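Local coordinates for protein DNA replication initiator (Cdc21/Cdc54) (Methanothermobacter thermautotrophicus, PDB 1LTL) that probably acts as an ATP-dependent single-stranded DNA helicase in archaeal replication, this chain being its N-terminal, zinc-containing part, which assembles as a dodecamer, at residues 109-123 with 212-226. Sequence-based numbering, arbitrary orientation.
Sequences FIGKFVAVDGIVRKT and LTPGDIVRVTGTLRT
Val120 packs against Leu212, Thr213 and Val218 near one end of an antiparallel strand pair, 113-123 with 217-226, whose axes run at 161°; Leu224 meets Phe109 towards the opposite end. Val120 CB and CG1 meet the Thr213 carbonyl at the type II turn Thr213 to Asp216, while CG2 turns to Val218 CG2 and Leu212 CD1, each at 4.0 Å. The turn is tied down by the hydrogen bond from Gly215 N to Val120 O, 2.9 Å. Leu224, its CG anti to the backbone N (chi1 -177°), lays CB and CD2 against Phe109, at the start of the Phe109 to Lys112 turn, with CD2 3.5 Å from Phe109 CB. Hydrogen bonds from Gly111 N to Leu224 O and Leu224 N to Lys112 O tie this turn to the strand, and Ile110 CD1 packs on Thr226 CB and CG2. Between these two sites, Gly222 faces Val114 and Gly118 faces Val218 in hydrogen-bonded pairs, each glycine adding no bump. On the face bearing Ala115 and Ile119, the Phe113 ring, also packed by Pro66 and Ile70, lies beside Gly222, with Thr223 OG1 at its edge, 3.9 Å from CD1, and Thr221 CG2 3.7 Å from CE2. Ile119 and Ile217 run alongside each other in the same direction, CG1 to CG1 3.9 Å. Such long, coiled antiparallel strands, curling within a mixed sheet, are characteristic of the OB-fold barrel, here that of the MCM N-terminal part.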
ATOM      1  N   PHE A 109       3.792  46.503   4.606  1.00 25.65           N
ATOM      2  CA  PHE A 109       3.351  46.790   3.236  1.00 26.30           C
ATOM      3  C   PHE A 109       3.286  45.592   2.276  1.00 24.56           C
ATOM      4  O   PHE A 109       3.020  45.758   1.090  1.00 25.13           O
ATOM      5  CB  PHE A 109       4.246  47.881   2.639  1.00 29.79           C
ATOM      6  CG  PHE A 109       4.081  49.231   3.296  1.00 34.50           C
ATOM      7  CD1 PHE A 109       5.181  50.059   3.516  1.00 35.84           C
ATOM      8  CD2 PHE A 109       2.820  49.689   3.668  1.00 36.67           C
ATOM      9  CE1 PHE A 109       5.023  51.322   4.092  1.00 35.20           C
ATOM     10  CE2 PHE A 109       2.654  50.948   4.244  1.00 36.86           C
ATOM     11  CZ  PHE A 109       3.763  51.763   4.454  1.00 35.91           C
ATOM     12  N   ILE A 110       3.529  44.388   2.777  1.00 22.55           N
ATOM     13  CA  ILE A 110       3.472  43.219   1.919  1.00 20.21           C
ATOM     14  C   ILE A 110       2.026  42.948   1.579  1.00 21.24           C
ATOM     15  O   ILE A 110       1.179  42.824   2.464  1.00 21.46           O
ATOM     16  CB  ILE A 110       4.072  41.969   2.595  1.00 18.33           C
ATOM     17  CG1 ILE A 110       5.559  42.180   2.870  1.00 19.52           C
ATOM     18  CG2 ILE A 110       3.927  40.775   1.704  1.00 11.94           C
ATOM     19  CD1 ILE A 110       6.242  40.957   3.410  1.00 21.12           C
ATOM     20  N   GLY A 111       1.747  42.865   0.283  1.00 22.78           N
ATOM     21  CA  GLY A 111       0.394  42.617  -0.172  1.00 23.73           C
ATOM     22  C   GLY A 111      -0.393  43.904  -0.363  1.00 25.36           C
ATOM     23  O   GLY A 111      -1.538  43.867  -0.790  1.00 26.01           O
ATOM     24  N   LYS A 112       0.230  45.045  -0.080  1.00 26.21           N
ATOM     25  CA  LYS A 112      -0.433  46.342  -0.194  1.00 27.60           C
ATOM     26  C   LYS A 112      -0.104  47.082  -1.478  1.00 29.65           C
ATOM     27  O   LYS A 112       0.942  46.861  -2.093  1.00 30.08           O
ATOM     28  CB  LYS A 112      -0.033  47.243   0.976  1.00 27.93           C
ATOM     29  CG  LYS A 112      -0.165  46.626   2.342  1.00 27.41           C
ATOM     30  CD  LYS A 112      -1.605  46.362   2.676  1.00 28.73           C
ATOM     31  CE  LYS A 112      -1.729  45.869   4.090  1.00 30.92           C
ATOM     32  NZ  LYS A 112      -3.137  45.493   4.346  1.00 34.01           N
ATOM     33  N   PHE A 113      -0.978  48.005  -1.859  1.00 31.51           N
ATOM     34  CA  PHE A 113      -0.760  48.773  -3.074  1.00 32.68           C
ATOM     35  C   PHE A 113       0.108  49.980  -2.743  1.00 31.97           C
ATOM     36  O   PHE A 113      -0.324  50.864  -2.024  1.00 33.82           O
ATOM     37  CB  PHE A 113      -2.110  49.214  -3.637  1.00 33.67           C
ATOM     38  CG  PHE A 113      -2.130  49.337  -5.133  1.00 36.69           C
ATOM     39  CD1 PHE A 113      -1.779  48.259  -5.942  1.00 36.72           C
ATOM     40  CD2 PHE A 113      -2.501  50.532  -5.737  1.00 37.35           C
ATOM     41  CE1 PHE A 113      -1.801  48.380  -7.324  1.00 37.88           C
ATOM     42  CE2 PHE A 113      -2.525  50.658  -7.121  1.00 36.90           C
ATOM     43  CZ  PHE A 113      -2.178  49.587  -7.916  1.00 37.46           C
ATOM     44  N   VAL A 114       1.337  50.025  -3.242  1.00 30.45           N
ATOM     45  CA  VAL A 114       2.181  51.167  -2.924  1.00 28.96           C
ATOM     46  C   VAL A 114       2.600  51.959  -4.137  1.00 29.23           C
ATOM     47  O   VAL A 114       2.293  51.604  -5.273  1.00 30.89           O
ATOM     48  CB  VAL A 114       3.446  50.755  -2.165  1.00 27.45           C
ATOM     49  CG1 VAL A 114       3.060  49.972  -0.935  1.00 28.76           C
ATOM     50  CG2 VAL A 114       4.356  49.955  -3.056  1.00 26.81           C
ATOM     51  N   ALA A 115       3.308  53.045  -3.886  1.00 28.46           N
ATOM     52  CA  ALA A 115       3.772  53.904  -4.953  1.00 27.40           C
ATOM     53  C   ALA A 115       5.073  54.436  -4.421  1.00 26.63           C
ATOM     54  O   ALA A 115       5.095  55.097  -3.394  1.00 27.59           O
ATOM     55  CB  ALA A 115       2.789  55.018  -5.187  1.00 26.47           C
ATOM     56  N   VAL A 116       6.141  54.147  -5.145  1.00 24.47           N
ATOM     57  CA  VAL A 116       7.478  54.492  -4.747  1.00 24.37           C
ATOM     58  C   VAL A 116       8.203  55.239  -5.814  1.00 27.00           C
ATOM     59  O   VAL A 116       8.128  54.848  -6.971  1.00 28.50           O
ATOM     60  CB  VAL A 116       8.264  53.219  -4.521  1.00 24.41           C
ATOM     61  CG1 VAL A 116       9.699  53.546  -4.203  1.00 25.12           C
ATOM     62  CG2 VAL A 116       7.598  52.379  -3.446  1.00 21.97           C
ATOM     63  N   ASP A 117       8.940  56.285  -5.435  1.00 30.12           N
ATOM     64  CA  ASP A 117       9.722  57.076  -6.407  1.00 31.56           C
ATOM     65  C   ASP A 117      11.189  56.662  -6.359  1.00 32.37           C
ATOM     66  O   ASP A 117      11.667  56.182  -5.340  1.00 32.21           O
ATOM     67  CB  ASP A 117       9.629  58.574  -6.102  1.00 34.08           C
ATOM     68  CG  ASP A 117       8.208  59.087  -6.151  1.00 38.36           C
ATOM     69  OD1 ASP A 117       7.479  58.722  -7.101  1.00 40.03           O
ATOM     70  OD2 ASP A 117       7.813  59.871  -5.256  1.00 40.87           O
ATOM     71  N   GLY A 118      11.899  56.865  -7.460  1.00 32.68           N
ATOM     72  CA  GLY A 118      13.301  56.504  -7.511  1.00 34.69           C
ATOM     73  C   GLY A 118      13.831  56.636  -8.922  1.00 37.60           C
ATOM     74  O   GLY A 118      13.198  57.278  -9.752  1.00 38.93           O
ATOM     75  N   ILE A 119      14.974  56.024  -9.209  1.00 39.18           N
ATOM     76  CA  ILE A 119      15.548  56.105 -10.542  1.00 42.28           C
ATOM     77  C   ILE A 119      15.947  54.741 -11.099  1.00 43.31           C
ATOM     78  O   ILE A 119      16.750  54.026 -10.499  1.00 43.42           O
ATOM     79  CB  ILE A 119      16.768  57.023 -10.517  1.00 44.85           C
ATOM     80  CG1 ILE A 119      16.312  58.425 -10.124  1.00 48.84           C
ATOM     81  CG2 ILE A 119      17.476  57.032 -11.865  1.00 44.45           C
ATOM     82  CD1 ILE A 119      17.451  59.416  -9.906  1.00 52.41           C
ATOM     83  N   VAL A 120      15.395  54.388 -12.256  1.00 43.45           N
ATOM     84  CA  VAL A 120      15.709  53.107 -12.876  1.00 44.24           C
ATOM     85  C   VAL A 120      17.196  52.924 -13.098  1.00 46.00           C
ATOM     86  O   VAL A 120      17.785  53.616 -13.903  1.00 45.61           O
ATOM     87  CB  VAL A 120      15.039  52.963 -14.223  1.00 43.05           C
ATOM     88  CG1 VAL A 120      15.485  51.660 -14.873  1.00 41.86           C
ATOM     89  CG2 VAL A 120      13.534  53.007 -14.052  1.00 42.35           C
ATOM     90  N   ARG A 121      17.792  51.965 -12.407  1.00 49.46           N
ATOM     91  CA  ARG A 121      19.209  51.730 -12.548  1.00 53.31           C
ATOM     92  C   ARG A 121      19.504  50.679 -13.608  1.00 53.28           C
ATOM     93  O   ARG A 121      19.818  51.018 -14.740  1.00 54.81           O
ATOM     94  CB  ARG A 121      19.799  51.308 -11.207  1.00 58.77           C
ATOM     95  CG  ARG A 121      21.316  51.180 -11.179  1.00 66.40           C
ATOM     96  CD  ARG A 121      21.783  50.171 -10.103  1.00 72.91           C
ATOM     97  NE  ARG A 121      21.433  50.553  -8.724  1.00 78.85           N
ATOM     98  CZ  ARG A 121      22.050  51.494  -8.001  1.00 81.10           C
ATOM     99  NH1 ARG A 121      23.070  52.175  -8.515  1.00 81.48           N
ATOM    100  NH2 ARG A 121      21.648  51.747  -6.756  1.00 81.02           N
ATOM    101  N   LYS A 122      19.392  49.404 -13.259  1.00 53.36           N
ATOM    102  CA  LYS A 122      19.680  48.329 -14.210  1.00 53.09           C
ATOM    103  C   LYS A 122      18.439  47.658 -14.767  1.00 51.57           C
ATOM    104  O   LYS A 122      17.501  47.371 -14.026  1.00 52.13           O
ATOM    105  CB  LYS A 122      20.570  47.269 -13.554  1.00 55.44           C
ATOM    106  CG  LYS A 122      20.824  46.054 -14.429  1.00 58.82           C
ATOM    107  CD  LYS A 122      21.605  44.964 -13.707  1.00 62.14           C
ATOM    108  CE  LYS A 122      21.537  43.637 -14.475  1.00 64.40           C
ATOM    109  NZ  LYS A 122      21.894  42.434 -13.643  1.00 64.08           N
ATOM    110  N   THR A 123      18.450  47.393 -16.071  1.00 49.69           N
ATOM    111  CA  THR A 123      17.318  46.746 -16.734  1.00 47.51           C
ATOM    112  C   THR A 123      17.656  45.366 -17.306  1.00 45.77           C
ATOM    113  O   THR A 123      18.640  45.206 -18.022  1.00 46.64           O
ATOM    114  CB  THR A 123      16.768  47.642 -17.848  1.00 47.73           C
ATOM    115  OG1 THR A 123      15.839  48.573 -17.284  1.00 48.13           O
ATOM    116  CG2 THR A 123      16.082  46.823 -18.916  1.00 49.88           C
ATOM    117  N   LEU A 212      10.564  51.265 -19.489  1.00 36.90           N
ATOM    118  CA  LEU A 212      11.503  52.136 -18.812  1.00 36.01           C
ATOM    119  C   LEU A 212      12.931  51.817 -19.174  1.00 37.36           C
ATOM    120  O   LEU A 212      13.225  50.750 -19.708  1.00 36.71           O
ATOM    121  CB  LEU A 212      11.325  52.021 -17.300  1.00 34.33           C
ATOM    122  CG  LEU A 212       9.890  52.263 -16.831  1.00 33.21           C
ATOM    123  CD1 LEU A 212       9.794  52.127 -15.332  1.00 31.26           C
ATOM    124  CD2 LEU A 212       9.447  53.628 -17.277  1.00 32.46           C
ATOM    125  N   THR A 213      13.824  52.756 -18.879  1.00 40.45           N
ATOM    126  CA  THR A 213      15.253  52.585 -19.154  1.00 43.18           C
ATOM    127  C   THR A 213      16.127  53.328 -18.158  1.00 42.19           C
ATOM    128  O   THR A 213      15.701  54.299 -17.550  1.00 41.79           O
ATOM    129  CB  THR A 213      15.627  53.060 -20.576  1.00 45.42           C
ATOM    130  OG1 THR A 213      14.647  53.995 -21.056  1.00 46.76           O
ATOM    131  CG2 THR A 213      15.708  51.857 -21.527  1.00 48.78           C
ATOM    132  N   PRO A 214      17.364  52.861 -17.964  1.00 42.49           N
ATOM    133  CA  PRO A 214      18.259  53.528 -17.022  1.00 43.65           C
ATOM    134  C   PRO A 214      18.130  55.047 -17.058  1.00 45.52           C
ATOM    135  O   PRO A 214      17.879  55.642 -18.108  1.00 46.89           O
ATOM    136  CB  PRO A 214      19.628  53.044 -17.470  1.00 42.40           C
ATOM    137  CG  PRO A 214      19.340  51.612 -17.820  1.00 41.35           C
ATOM    138  CD  PRO A 214      18.028  51.703 -18.590  1.00 42.05           C
ATOM    139  N   GLY A 215      18.277  55.667 -15.892  1.00 46.87           N
ATOM    140  CA  GLY A 215      18.188  57.111 -15.799  1.00 47.65           C
ATOM    141  C   GLY A 215      16.790  57.642 -15.567  1.00 48.76           C
ATOM    142  O   GLY A 215      16.598  58.616 -14.842  1.00 50.01           O
ATOM    143  N   ASP A 216      15.803  57.006 -16.174  1.00 49.02           N
ATOM    144  CA  ASP A 216      14.428  57.464 -16.032  1.00 50.00           C
ATOM    145  C   ASP A 216      14.025  57.684 -14.584  1.00 49.68           C
ATOM    146  O   ASP A 216      14.132  56.792 -13.751  1.00 50.88           O
ATOM    147  CB  ASP A 216      13.484  56.457 -16.686  1.00 51.94           C
ATOM    148  CG  ASP A 216      13.726  56.319 -18.179  1.00 53.87           C
ATOM    149  OD1 ASP A 216      14.890  56.490 -18.611  1.00 57.04           O
ATOM    150  OD2 ASP A 216      12.761  56.026 -18.919  1.00 53.67           O
ATOM    151  N   ILE A 217      13.579  58.888 -14.277  1.00 48.97           N
ATOM    152  CA  ILE A 217      13.131  59.163 -12.931  1.00 49.51           C
ATOM    153  C   ILE A 217      11.664  58.819 -12.938  1.00 48.80           C
ATOM    154  O   ILE A 217      10.895  59.446 -13.674  1.00 49.96           O
ATOM    155  CB  ILE A 217      13.240  60.636 -12.569  1.00 51.30           C
ATOM    156  CG1 ILE A 217      14.709  61.043 -12.500  1.00 52.16           C
ATOM    157  CG2 ILE A 217      12.451  60.905 -11.288  1.00 50.78           C
ATOM    158  CD1 ILE A 217      15.337  61.183 -13.858  1.00 54.60           C
ATOM    159  N   VAL A 218      11.270  57.850 -12.109  1.00 46.75           N
ATOM    160  CA  VAL A 218       9.875  57.407 -12.068  1.00 45.02           C
ATOM    161  C   VAL A 218       9.209  57.256 -10.716  1.00 43.13           C
ATOM    162  O   VAL A 218       9.836  57.371  -9.667  1.00 42.08           O
ATOM    163  CB  VAL A 218       9.713  56.059 -12.760  1.00 44.98           C
ATOM    164  CG1 VAL A 218       9.908  56.219 -14.248  1.00 46.62           C
ATOM    165  CG2 VAL A 218      10.723  55.075 -12.197  1.00 45.01           C
ATOM    166  N   ARG A 219       7.913  56.980 -10.788  1.00 40.77           N
ATOM    167  CA  ARG A 219       7.084  56.757  -9.633  1.00 40.05           C
ATOM    168  C   ARG A 219       6.300  55.480  -9.872  1.00 41.35           C
ATOM    169  O   ARG A 219       5.120  55.513 -10.292  1.00 42.15           O
ATOM    170  CB  ARG A 219       6.107  57.889  -9.423  1.00 40.07           C
ATOM    171  CG  ARG A 219       5.240  57.716  -8.199  1.00 41.13           C
ATOM    172  CD  ARG A 219       4.100  58.691  -8.275  1.00 46.05           C
ATOM    173  NE  ARG A 219       3.720  59.265  -6.987  1.00 48.86           N
ATOM    174  CZ  ARG A 219       4.471  60.108  -6.285  1.00 50.39           C
ATOM    175  NH1 ARG A 219       5.662  60.493  -6.727  1.00 49.47           N
ATOM    176  NH2 ARG A 219       4.014  60.578  -5.138  1.00 52.79           N
ATOM    177  N   VAL A 220       6.983  54.361  -9.613  1.00 38.99           N
ATOM    178  CA  VAL A 220       6.443  53.013  -9.758  1.00 35.56           C
ATOM    179  C   VAL A 220       5.294  52.741  -8.806  1.00 34.05           C
ATOM    180  O   VAL A 220       5.440  52.887  -7.612  1.00 34.53           O
ATOM    181  CB  VAL A 220       7.515  51.989  -9.466  1.00 34.45           C
ATOM    182  CG1 VAL A 220       6.920  50.612  -9.549  1.00 35.88           C
ATOM    183  CG2 VAL A 220       8.656  52.146 -10.427  1.00 33.99           C
ATOM    184  N   THR A 221       4.150  52.354  -9.336  1.00 33.53           N
ATOM    185  CA  THR A 221       3.013  52.032  -8.485  1.00 34.74           C
ATOM    186  C   THR A 221       2.732  50.530  -8.650  1.00 35.68           C
ATOM    187  O   THR A 221       2.606  50.033  -9.777  1.00 36.41           O
ATOM    188  CB  THR A 221       1.751  52.786  -8.916  1.00 35.39           C
ATOM    189  OG1 THR A 221       1.966  54.193  -8.785  1.00 38.55           O
ATOM    190  CG2 THR A 221       0.561  52.361  -8.079  1.00 32.13           C
ATOM    191  N   GLY A 222       2.618  49.807  -7.543  1.00 33.74           N
ATOM    192  CA  GLY A 222       2.353  48.392  -7.662  1.00 31.84           C
ATOM    193  C   GLY A 222       2.190  47.668  -6.349  1.00 30.93           C
ATOM    194  O   GLY A 222       2.232  48.274  -5.278  1.00 31.97           O
ATOM    195  N   THR A 223       2.004  46.358  -6.422  1.00 28.59           N
ATOM    196  CA  THR A 223       1.833  45.574  -5.212  1.00 25.72           C
ATOM    197  C   THR A 223       3.177  45.146  -4.643  1.00 23.74           C
ATOM    198  O   THR A 223       4.071  44.727  -5.380  1.00 24.66           O
ATOM    199  CB  THR A 223       1.016  44.337  -5.494  1.00 26.98           C
ATOM    200  OG1 THR A 223      -0.163  44.700  -6.230  1.00 30.77           O
ATOM    201  CG2 THR A 223       0.616  43.683  -4.204  1.00 27.60           C
ATOM    202  N   LEU A 224       3.352  45.269  -3.336  1.00 21.19           N
ATOM    203  CA  LEU A 224       4.629  44.843  -2.782  1.00 18.53           C
ATOM    204  C   LEU A 224       4.530  43.354  -2.498  1.00 18.02           C
ATOM    205  O   LEU A 224       3.654  42.888  -1.771  1.00 16.99           O
ATOM    206  CB  LEU A 224       4.968  45.608  -1.516  1.00 15.15           C
ATOM    207  CG  LEU A 224       6.313  45.335  -0.861  1.00 12.41           C
ATOM    208  CD1 LEU A 224       7.540  45.765  -1.671  1.00  9.58           C
ATOM    209  CD2 LEU A 224       6.250  46.119   0.408  1.00 13.78           C
ATOM    210  N   ARG A 225       5.426  42.601  -3.105  1.00 17.23           N
ATOM    211  CA  ARG A 225       5.400  41.172  -2.935  1.00 17.65           C
ATOM    212  C   ARG A 225       6.708  40.726  -2.304  1.00 17.50           C
ATOM    213  O   ARG A 225       7.711  41.461  -2.274  1.00 17.27           O
ATOM    214  CB  ARG A 225       5.211  40.482  -4.304  1.00 19.23           C
ATOM    215  CG  ARG A 225       4.016  40.939  -5.188  1.00 15.53           C
ATOM    216  CD  ARG A 225       2.677  40.336  -4.768  1.00 19.43           C
ATOM    217  NE  ARG A 225       1.645  40.357  -5.828  1.00 24.82           N
ATOM    218  CZ  ARG A 225       1.821  39.895  -7.076  1.00 27.20           C
ATOM    219  NH1 ARG A 225       2.986  39.369  -7.468  1.00 27.07           N
ATOM    220  NH2 ARG A 225       0.822  39.936  -7.942  1.00 29.19           N
ATOM    221  N   THR A 226       6.699  39.526  -1.762  1.00 15.65           N
ATOM    222  CA  THR A 226       7.931  39.045  -1.201  1.00 16.63           C
ATOM    223  C   THR A 226       8.190  37.632  -1.696  1.00 18.42           C
ATOM    224  O   THR A 226       7.266  36.898  -2.061  1.00 18.50           O
ATOM    225  CB  THR A 226       7.936  39.086   0.358  1.00 14.58           C
ATOM    226  OG1 THR A 226       9.292  39.018   0.816  1.00 11.60           O
ATOM    227  CG2 THR A 226       7.173  37.914   0.957  1.00  8.45           C
TER